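Long-range contacts in putative rubredoxin reductase (Rhodopseudomonas palustris, PDB 3FG2), which probably uses FAD to pass electrons from NADH to the ferredoxin of the CYP199A2 system: residues F152-E156 and W321-G325; A158-R162 and H194-I199; R350-A354 and I365-R370. One frame throughout, in Å; residues are numbered along the deposited sequence.

Contact 1: residues F152-E156 and W321-G325; sequences FIGLE and WSDQG. With FAD (flavin-adenine dinucleotide), chain B; GOL (glycerol), chain C.
S322 and E156 meet in a buried domain interface. Helix 152-163, the helix that follows strand 144-148 in the second Rossmann-type unit, packs against strand 319-324, an outer strand of the C-terminal antiparallel sheet. G154 belongs to a probable GxGxxG motif at the start of that helix. The helix and strand segments run at 23° to each other, with their axes 7.7 Å apart.

The polar centre is the carboxylate of E156. Its chain extends beyond CG and brings OE2 to the strand. The hydroxyl OG of S322 donates to E156 OE2 at 2.6 Å, on the anti side and somewhat out of the carboxylate plane. The backbone N of D323 reaches E156 OE2 from the other face, at 2.9 Å. Water 1 donates to the same oxygen and to W321 O. The other oxygen, OE1, pairs with K47 and S46, and K47 also binds FAD, which links the helix to the flavin site.

S322 OG sits anti to its backbone N (chi1 -174°), which turns it to the helix. It also lies 3.5 Å from CD1 of F152. The amide of Q324 crosses L155, and its OE1 lies 3.4 Å from L155 CB. That OE1 also accepts from H194 NE2. A glycerol, probably from crystallisation, bonds to the carbonyls of E156 and G325.

The same two elements border the flavin. CD1 of I153 is 3.7 Å from FAD C8. The pyrimidine edge of the flavin points into one face of the W321 indole, with FAD N3 over the centre of the ring system. Within the strand, Q324 NE2 donates to S322 OG at 3.2 Å, nearly straight and in the amide plane.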
loop_
_atom_site.group_PDB
_atom_site.type_symbol
_atom_site.label_atom_id
_atom_site.label_comp_id
_atom_site.label_asym_id
_atom_site.label_seq_id
_atom_site.Cartn_x
_atom_site.Cartn_y
_atom_site.Cartn_z
ATOM N N PHE A 152 0.224 -7.406 -5.234
ATOM C CA PHE A 152 -0.976 -6.773 -5.776
ATOM C C PHE A 152 -0.675 -5.875 -6.971
ATOM O O PHE A 152 -1.256 -6.026 -8.047
ATOM C CB PHE A 152 -1.677 -5.918 -4.715
ATOM C CG PHE A 152 -2.240 -6.698 -3.573
ATOM C CD1 PHE A 152 -3.036 -7.818 -3.802
ATOM C CD2 PHE A 152 -1.996 -6.301 -2.260
ATOM C CE1 PHE A 152 -3.582 -8.529 -2.744
ATOM C CE2 PHE A 152 -2.539 -7.010 -1.192
ATOM C CZ PHE A 152 -3.335 -8.128 -1.439
ATOM N N ILE A 153 0.236 -4.930 -6.771
ATOM C CA ILE A 153 0.577 -3.982 -7.817
ATOM C C ILE A 153 1.040 -4.655 -9.100
ATOM O O ILE A 153 0.565 -4.328 -10.183
ATOM C CB ILE A 153 1.650 -2.998 -7.319
ATOM C CG1 ILE A 153 1.111 -2.249 -6.098
ATOM C CG2 ILE A 153 2.020 -2.012 -8.435
ATOM C CD1 ILE A 153 2.120 -1.368 -5.414
ATOM N N GLY A 154 1.960 -5.601 -8.977
ATOM C CA GLY A 154 2.453 -6.292 -10.150
ATOM C C GLY A 154 1.359 -6.925 -10.990
ATOM O O GLY A 154 1.395 -6.843 -12.221
ATOM N N LEU A 155 0.385 -7.560 -10.339
ATOM C CA LEU A 155 -0.698 -8.218 -11.062
ATOM C C LEU A 155 -1.708 -7.226 -11.613
ATOM O O LEU A 155 -2.243 -7.423 -12.705
ATOM C CB LEU A 155 -1.396 -9.243 -10.165
ATOM C CG LEU A 155 -0.512 -10.433 -9.741
ATOM C CD1 LEU A 155 -1.312 -11.389 -8.864
ATOM C CD2 LEU A 155 -0.002 -11.167 -10.975
ATOM N N GLU A 156 -1.976 -6.163 -10.863
ATOM C CA GLU A 156 -2.910 -5.160 -11.333
ATOM C C GLU A 156 -2.327 -4.589 -12.625
ATOM O O GLU A 156 -3.055 -4.329 -13.582
ATOM C CB GLU A 156 -3.098 -4.065 -10.275
ATOM C CG GLU A 156 -3.666 -4.593 -8.957
ATOM C CD GLU A 156 -4.005 -3.502 -7.952
ATOM O OE1 GLU A 156 -3.460 -2.381 -8.061
ATOM O OE2 GLU A 156 -4.813 -3.774 -7.038
ATOM N N TRP A 321 -7.788 -4.033 -0.518
ATOM C CA TRP A 321 -8.463 -4.413 -1.754
ATOM C C TRP A 321 -7.487 -4.357 -2.923
ATOM O O TRP A 321 -6.411 -3.772 -2.818
ATOM C CB TRP A 321 -9.680 -3.524 -2.017
ATOM C CG TRP A 321 -9.393 -2.218 -2.705
ATOM C CD1 TRP A 321 -9.370 -1.986 -4.053
ATOM C CD2 TRP A 321 -9.136 -0.960 -2.075
ATOM N NE1 TRP A 321 -9.122 -0.659 -4.298
ATOM C CE2 TRP A 321 -8.973 -0.004 -3.102
ATOM C CE3 TRP A 321 -9.029 -0.545 -0.741
ATOM C CZ2 TRP A 321 -8.709 1.348 -2.836
ATOM C CZ3 TRP A 321 -8.767 0.802 -0.476
ATOM C CH2 TRP A 321 -8.611 1.729 -1.522
ATOM N N SER A 322 -7.860 -4.993 -4.027
ATOM C CA SER A 322 -7.018 -5.026 -5.214
ATOM C C SER A 322 -7.927 -5.217 -6.421
ATOM O O SER A 322 -8.886 -5.990 -6.362
ATOM C CB SER A 322 -6.020 -6.188 -5.112
ATOM O OG SER A 322 -5.090 -6.166 -6.178
ATOM N N ASP A 323 -7.629 -4.507 -7.506
ATOM C CA ASP A 323 -8.432 -4.595 -8.729
ATOM C C ASP A 323 -7.572 -5.187 -9.838
ATOM O O ASP A 323 -6.727 -4.497 -10.411
ATOM C CB ASP A 323 -8.922 -3.197 -9.156
ATOM C CG ASP A 323 -9.830 -2.537 -8.116
ATOM O OD1 ASP A 323 -10.229 -1.367 -8.325
ATOM O OD2 ASP A 323 -10.145 -3.182 -7.095
ATOM N N GLN A 324 -7.778 -6.460 -10.147
ATOM C CA GLN A 324 -6.986 -7.108 -11.186
ATOM C C GLN A 324 -7.862 -7.508 -12.358
ATOM O O GLN A 324 -8.702 -8.412 -12.246
ATOM C CB GLN A 324 -6.255 -8.327 -10.601
ATOM C CG GLN A 324 -5.209 -7.960 -9.533
ATOM C CD GLN A 324 -4.655 -9.176 -8.798
ATOM O OE1 GLN A 324 -4.508 -10.250 -9.382
ATOM N NE2 GLN A 324 -4.330 -9.004 -7.513
ATOM N N GLY A 325 -7.660 -6.829 -13.482
ATOM C CA GLY A 325 -8.450 -7.112 -14.666
ATOM C C GLY A 325 -9.903 -6.776 -14.382
ATOM O O GLY A 325 -10.227 -5.644 -14.028
HETATM P PA FAD B . 2.395 7.577 0.773
HETATM O O1A FAD B . 3.444 6.793 0.071
HETATM O O2A FAD B . 1.182 7.787 0.210
HETATM O O5B FAD B . 3.052 8.967 0.753
HETATM C C5B FAD B . 4.376 9.269 1.298
HETATM C C4B FAD B . 4.689 10.685 0.767
HETATM O O4B FAD B . 5.767 11.235 1.616
HETATM C C3B FAD B . 5.223 10.754 -0.676
HETATM O O3B FAD B . 4.639 11.705 -1.509
HETATM C C2B FAD B . 6.705 10.866 -0.452
HETATM O O2B FAD B . 7.401 11.351 -1.559
HETATM C C1B FAD B . 6.740 11.830 0.696
HETATM N N9A FAD B . 7.965 11.880 1.497
HETATM C C8A FAD B . 8.783 10.829 1.826
HETATM N N7A FAD B . 9.826 11.195 2.561
HETATM C C5A FAD B . 9.692 12.543 2.724
HETATM C C6A FAD B . 10.524 13.539 3.435
HETATM N N6A FAD B . 11.630 13.255 4.083
HETATM N N1A FAD B . 10.052 14.835 3.376
HETATM C C2A FAD B . 8.900 15.178 2.710
HETATM N N3A FAD B . 8.085 14.332 2.036
HETATM C C4A FAD B . 8.523 13.020 2.071
HETATM N N1 FAD B . -3.790 0.453 -0.705
HETATM C C2 FAD B . -5.049 0.019 -0.647
HETATM O O2 FAD B . -5.610 -0.125 0.397
HETATM N N3 FAD B . -5.800 -0.293 -1.828
HETATM C C4 FAD B . -5.253 -0.153 -3.091
HETATM O O4 FAD B . -5.924 -0.423 -4.071
HETATM C C4X FAD B . -3.876 0.325 -3.167
HETATM N N5 FAD B . -3.289 0.491 -4.378
HETATM C C5X FAD B . -1.986 0.954 -4.416
HETATM C C6 FAD B . -1.390 1.135 -5.697
HETATM C C7 FAD B . -0.099 1.600 -5.836
HETATM C C7M FAD B . 0.488 1.776 -7.223
HETATM C C8 FAD B . 0.694 1.919 -4.643
HETATM C C8M FAD B . 2.113 2.436 -4.720
HETATM C C9 FAD B . 0.116 1.739 -3.368
HETATM C C9A FAD B . -1.212 1.265 -3.245
HETATM N N10 FAD B . -1.877 1.071 -1.962
HETATM C C10 FAD B . -3.166 0.621 -1.906
HETATM C "C1'" FAD B . -1.100 1.393 -0.740
HETATM C "C2'" FAD B . -1.347 2.872 -0.313
HETATM O "O2'" FAD B . -1.038 3.705 -1.409
HETATM C "C3'" FAD B . -0.458 3.167 0.878
HETATM O "O3'" FAD B . -0.821 2.323 1.965
HETATM C "C4'" FAD B . -0.614 4.621 1.290
HETATM O "O4'" FAD B . -0.256 5.501 0.192
HETATM C "C5'" FAD B . 0.289 4.884 2.471
HETATM O "O5'" FAD B . 0.133 6.411 2.841
HETATM P P FAD B . 1.321 7.167 3.362
HETATM O O1P FAD B . 0.713 8.576 3.615
HETATM O O2P FAD B . 1.934 6.582 4.469
HETATM O O3P FAD B . 2.359 7.258 2.331
HETATM C C1 GOL C . -6.274 -4.064 -13.659
HETATM O O1 GOL C . -5.453 -3.010 -13.170
HETATM C C2 GOL C . -7.797 -3.784 -13.327
HETATM O O2 GOL C . -8.519 -3.722 -14.569
HETATM C C3 GOL C . -8.020 -2.440 -12.546
HETATM O O3 GOL C . -7.970 -1.257 -13.358
HETATM O O HOH W 1 -3.933 -3.275 -4.440
#

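Contact 2: residues A158-R162 and H194-I199; sequences AATAR and HSGAGI
R162 reaches from helix 152-163 to the C-terminal end of helix 184-196. Its CG is anti to the backbone N (chi1 -179°), and the chain then bends at chi2 (54°). This carries NE to the carbonyl of A197. The bond from R162 NE to A197 O is 2.7 Å long and nearly straight at 166°, and the oxygen lies close to the guanidinium plane. Water 2 also sits at the guanidinium edge, on NH2, while G198 O lies over one face, offset toward the rim. NH1 turns to the carbonyl of L166, so the group is held from several directions.

The aliphatic part of R162 runs alongside I199 in the opposite sense, with CG 3.8 Å from I199 CG1. The I199 tip reaches further, and its CD1 is 4.1 Å from A158 CB. The H194 ring meets A159 edge-on: its CE1 is 3.9 Å from A159 CB. NE2 of H194 bonds to Q324.

Helix 184-196 ends in a Schellman motif. G198 has positive phi, I199 N bonds back to H194 O and G198 N to S195 O. The contact thus joins two helices of the second Rossmann-type unit beside strand 167-171, with the arginine bound to a carbonyl of a Schellman-capped helix end.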
loop_
_atom_site.group_PDB
_atom_site.type_symbol
_atom_site.label_atom_id
_atom_site.label_comp_id
_atom_site.label_asym_id
_atom_site.label_seq_id
_atom_site.Cartn_x
_atom_site.Cartn_y
_atom_site.Cartn_z
ATOM N N ALA A 158 0.060 -6.164 -14.639
ATOM C CA ALA A 158 0.111 -7.241 -15.617
ATOM C C ALA A 158 -1.168 -7.414 -16.431
ATOM O O ALA A 158 -1.115 -7.615 -17.641
ATOM C CB ALA A 158 0.457 -8.544 -14.930
ATOM N N ALA A 159 -2.316 -7.358 -15.771
ATOM C CA ALA A 159 -3.574 -7.524 -16.475
ATOM C C ALA A 159 -3.765 -6.396 -17.487
ATOM O O ALA A 159 -4.160 -6.629 -18.630
ATOM C CB ALA A 159 -4.730 -7.551 -15.486
ATOM N N THR A 160 -3.467 -5.174 -17.074
ATOM C CA THR A 160 -3.624 -4.045 -17.963
ATOM C C THR A 160 -2.649 -4.088 -19.135
ATOM O O THR A 160 -3.040 -3.835 -20.274
ATOM C CB THR A 160 -3.485 -2.730 -17.192
ATOM O OG1 THR A 160 -4.612 -2.593 -16.318
ATOM C CG2 THR A 160 -3.434 -1.532 -18.150
ATOM N N ALA A 161 -1.387 -4.407 -18.866
ATOM C CA ALA A 161 -0.400 -4.489 -19.940
ATOM C C ALA A 161 -0.868 -5.551 -20.937
ATOM O O ALA A 161 -0.780 -5.374 -22.153
ATOM C CB ALA A 161 0.963 -4.864 -19.380
ATOM N N ARG A 162 -1.379 -6.655 -20.410
ATOM C CA ARG A 162 -1.857 -7.727 -21.261
ATOM C C ARG A 162 -3.054 -7.250 -22.077
ATOM O O ARG A 162 -3.156 -7.527 -23.275
ATOM C CB ARG A 162 -2.257 -8.931 -20.412
ATOM C CG ARG A 162 -2.746 -10.122 -21.226
ATOM C CD ARG A 162 -1.723 -10.512 -22.272
ATOM N NE ARG A 162 -2.179 -11.638 -23.076
ATOM C CZ ARG A 162 -1.607 -12.018 -24.213
ATOM N NH1 ARG A 162 -0.558 -11.354 -24.681
ATOM N NH2 ARG A 162 -2.080 -13.067 -24.873
ATOM N N HIS A 194 -5.391 -14.926 -14.667
ATOM C CA HIS A 194 -4.300 -14.299 -15.405
ATOM C C HIS A 194 -3.759 -15.199 -16.503
ATOM O O HIS A 194 -3.515 -14.742 -17.620
ATOM C CB HIS A 194 -3.185 -13.886 -14.445
ATOM C CG HIS A 194 -3.546 -12.712 -13.593
ATOM N ND1 HIS A 194 -4.083 -11.558 -14.119
ATOM C CD2 HIS A 194 -3.447 -12.510 -12.259
ATOM C CE1 HIS A 194 -4.300 -10.694 -13.143
ATOM N NE2 HIS A 194 -3.922 -11.248 -12.005
ATOM N N SER A 195 -3.574 -16.478 -16.189
ATOM C CA SER A 195 -3.096 -17.433 -17.183
ATOM C C SER A 195 -4.093 -17.442 -18.335
ATOM O O SER A 195 -3.714 -17.433 -19.504
ATOM C CB SER A 195 -3.017 -18.835 -16.580
ATOM O OG SER A 195 -2.017 -18.899 -15.578
ATOM N N GLY A 196 -5.376 -17.462 -17.984
ATOM C CA GLY A 196 -6.423 -17.465 -18.988
ATOM C C GLY A 196 -6.336 -16.265 -19.912
ATOM O O GLY A 196 -6.753 -16.331 -21.062
ATOM N N ALA A 197 -5.790 -15.165 -19.412
ATOM C CA ALA A 197 -5.660 -13.962 -20.217
ATOM C C ALA A 197 -4.401 -14.037 -21.073
ATOM O O ALA A 197 -4.109 -13.125 -21.844
ATOM C CB ALA A 197 -5.610 -12.739 -19.321
ATOM N N GLY A 198 -3.645 -15.119 -20.930
ATOM C CA GLY A 198 -2.437 -15.266 -21.724
ATOM C C GLY A 198 -1.173 -14.804 -21.031
ATOM O O GLY A 198 -0.127 -14.686 -21.663
ATOM N N ILE A 199 -1.262 -14.532 -19.735
ATOM C CA ILE A 199 -0.099 -14.098 -18.974
ATOM C C ILE A 199 0.628 -15.360 -18.515
ATOM O O ILE A 199 0.014 -16.262 -17.946
ATOM C CB ILE A 199 -0.531 -13.257 -17.765
ATOM C CG1 ILE A 199 -1.171 -11.953 -18.265
ATOM C CG2 ILE A 199 0.653 -13.015 -16.846
ATOM C CD1 ILE A 199 -1.859 -11.121 -17.192
HETATM O O HOH W 2 -4.160 -14.841 -24.872
#

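Contact 3: residues R350-A354 and I365-R370; sequences RSFSA and IESVNR
Strands 351-358 and 361-368 pair as an antiparallel hairpin, and their segments here run at 167° to each other. F352 and V368 form a hydrogen-bonded pair, as do A354 and E366. S353 and S367 between them form a non-hydrogen-bonded pair, with CA atoms 4.1 Å apart. V368 N donates to F352 O at 2.8 Å, and A354 N donates to E366 O at the same length. R350 and S351 form a G1 beta bulge at the start of the strand.

Beyond the regular pairing, side chains continue the contact. ND2 of N369 gives R350 O a nearly straight bond of 3.0 Å, with the oxygen close to the amide plane. N369 OD1 accepts from the backbone N of K328, and ND2 also bonds to D327. S351 OG donates to N369 O at 2.9 Å, from above the carbonyl plane.

On one face F352, A354, E366 and V368 stand together. The F352 side chain takes the position between its backbone N and carbonyl carbon (chi1 71°), which places V368 CB over a face of the ring. CZ of F352 is 3.9 Å from V368 CG2. Y189 of helix 184-196 meets the ring edge-to-face. E366 OE1 lies 3.4 Å from A354 CB and bonds to T183.

On the other face the hydroxyls of S353 and S367 are 2.9 Å apart. The R370 chain crosses the first strand here, and its CD is 3.4 Å from S353 OG. Its NH1 forms a salt bridge with D373, which also bonds to S353, while NE is buried with no partner in the model. R370 is the N-cap of helix 371-380. This is a beta hairpin in the five-stranded antiparallel sheet of the reductase C-terminal domain, covered on its F352 face by helix 184-196.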
loop_
_atom_site.group_PDB
_atom_site.type_symbol
_atom_site.label_atom_id
_atom_site.label_comp_id
_atom_site.label_asym_id
_atom_site.label_seq_id
_atom_site.Cartn_x
_atom_site.Cartn_y
_atom_site.Cartn_z
ATOM N N ARG A 350 -16.979 -17.293 -10.335
ATOM C CA ARG A 350 -16.176 -16.082 -10.166
ATOM C C ARG A 350 -16.720 -15.124 -9.110
ATOM O O ARG A 350 -16.597 -13.908 -9.236
ATOM C CB ARG A 350 -16.046 -15.331 -11.488
ATOM C CG ARG A 350 -15.313 -16.085 -12.574
ATOM C CD ARG A 350 -14.961 -15.132 -13.695
ATOM N NE ARG A 350 -14.951 -15.791 -14.996
ATOM C CZ ARG A 350 -16.024 -16.324 -15.578
ATOM N NH1 ARG A 350 -17.207 -16.280 -14.977
ATOM N NH2 ARG A 350 -15.915 -16.893 -16.773
ATOM N N SER A 351 -17.341 -15.683 -8.081
ATOM C CA SER A 351 -17.861 -14.893 -6.979
ATOM C C SER A 351 -17.866 -15.811 -5.776
ATOM O O SER A 351 -18.686 -16.728 -5.681
ATOM C CB SER A 351 -19.276 -14.398 -7.250
ATOM O OG SER A 351 -19.738 -13.646 -6.142
ATOM N N PHE A 352 -16.939 -15.569 -4.860
ATOM C CA PHE A 352 -16.831 -16.404 -3.680
ATOM C C PHE A 352 -15.942 -15.705 -2.668
ATOM O O PHE A 352 -15.331 -14.672 -2.963
ATOM C CB PHE A 352 -16.198 -17.743 -4.061
ATOM C CG PHE A 352 -14.740 -17.636 -4.404
ATOM C CD1 PHE A 352 -13.770 -17.725 -3.410
ATOM C CD2 PHE A 352 -14.337 -17.376 -5.708
ATOM C CE1 PHE A 352 -12.427 -17.554 -3.709
ATOM C CE2 PHE A 352 -12.991 -17.202 -6.022
ATOM C CZ PHE A 352 -12.034 -17.290 -5.022
ATOM N N SER A 353 -15.859 -16.288 -1.482
ATOM C CA SER A 353 -15.030 -15.740 -0.424
ATOM C C SER A 353 -14.306 -16.869 0.303
ATOM O O SER A 353 -14.793 -18.004 0.378
ATOM C CB SER A 353 -15.886 -14.950 0.577
ATOM O OG SER A 353 -16.502 -13.829 -0.036
ATOM N N ALA A 354 -13.128 -16.558 0.819
ATOM C CA ALA A 354 -12.373 -17.535 1.572
ATOM C C ALA A 354 -12.446 -17.075 3.024
ATOM O O ALA A 354 -11.875 -16.038 3.389
ATOM C CB ALA A 354 -10.931 -17.572 1.097
ATOM N N ILE A 365 -11.575 -12.378 6.003
ATOM C CA ILE A 365 -12.358 -12.792 4.846
ATOM C C ILE A 365 -11.776 -12.172 3.591
ATOM O O ILE A 365 -11.614 -10.953 3.510
ATOM C CB ILE A 365 -13.817 -12.335 4.913
ATOM C CG1 ILE A 365 -14.485 -12.829 6.193
ATOM C CG2 ILE A 365 -14.570 -12.878 3.710
ATOM C CD1 ILE A 365 -15.959 -12.421 6.292
ATOM N N GLU A 366 -11.473 -13.023 2.617
ATOM C CA GLU A 366 -10.921 -12.602 1.336
ATOM C C GLU A 366 -12.032 -12.859 0.323
ATOM O O GLU A 366 -12.326 -14.008 -0.003
ATOM C CB GLU A 366 -9.694 -13.447 1.004
ATOM C CG GLU A 366 -8.650 -13.497 2.116
ATOM C CD GLU A 366 -7.675 -14.650 1.923
ATOM O OE1 GLU A 366 -8.139 -15.813 1.849
ATOM O OE2 GLU A 366 -6.452 -14.397 1.844
ATOM N N SER A 367 -12.647 -11.788 -0.162
ATOM C CA SER A 367 -13.761 -11.893 -1.097
ATOM C C SER A 367 -13.463 -11.483 -2.530
ATOM O O SER A 367 -12.971 -10.390 -2.770
ATOM C CB SER A 367 -14.931 -11.051 -0.586
ATOM O OG SER A 367 -15.234 -11.359 0.763
ATOM N N VAL A 368 -13.778 -12.360 -3.477
ATOM C CA VAL A 368 -13.574 -12.069 -4.891
ATOM C C VAL A 368 -14.932 -11.757 -5.506
ATOM O O VAL A 368 -15.817 -12.613 -5.533
ATOM C CB VAL A 368 -12.958 -13.266 -5.643
ATOM C CG1 VAL A 368 -13.018 -13.022 -7.146
ATOM C CG2 VAL A 368 -11.525 -13.464 -5.210
ATOM N N ASN A 369 -15.090 -10.531 -5.998
ATOM C CA ASN A 369 -16.349 -10.087 -6.600
ATOM C C ASN A 369 -17.548 -10.492 -5.735
ATOM O O ASN A 369 -18.531 -11.040 -6.236
ATOM C CB ASN A 369 -16.518 -10.683 -7.999
ATOM C CG ASN A 369 -15.318 -10.438 -8.893
ATOM O OD1 ASN A 369 -14.829 -9.303 -9.021
ATOM N ND2 ASN A 369 -14.843 -11.505 -9.537
ATOM N N ARG A 370 -17.461 -10.221 -4.439
ATOM C CA ARG A 370 -18.531 -10.582 -3.515
ATOM C C ARG A 370 -18.570 -9.570 -2.375
ATOM O O ARG A 370 -18.209 -9.885 -1.242
ATOM C CB ARG A 370 -18.271 -11.981 -2.960
ATOM C CG ARG A 370 -19.512 -12.785 -2.632
ATOM C CD ARG A 370 -19.120 -14.185 -2.203
ATOM N NE ARG A 370 -20.112 -15.176 -2.607
ATOM C CZ ARG A 370 -21.217 -15.459 -1.928
ATOM N NH1 ARG A 370 -21.491 -14.828 -0.791
ATOM N NH2 ARG A 370 -22.050 -16.376 -2.391
#

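How the contacts relate
Along the chain, helix 152-163 comes first and serves two contacts. Its later part closes a short loop through contact 2, to the end of helix 184-196. Its start closes a much longer loop through contact 1, to strand 319-324, and contact 2 is nested inside that loop. Contact 3 follows in series and closes a hairpin further along. Contacts 1 and 2 touch through Q324 and H194, and G325 packs on A159. Contact 3 touches neither, but it lies in the same antiparallel sheet as the strand of contact 1. Contact 2 is internal to the second Rossmann-type unit, contact 3 to the C-terminal domain, and contact 1 joins the two.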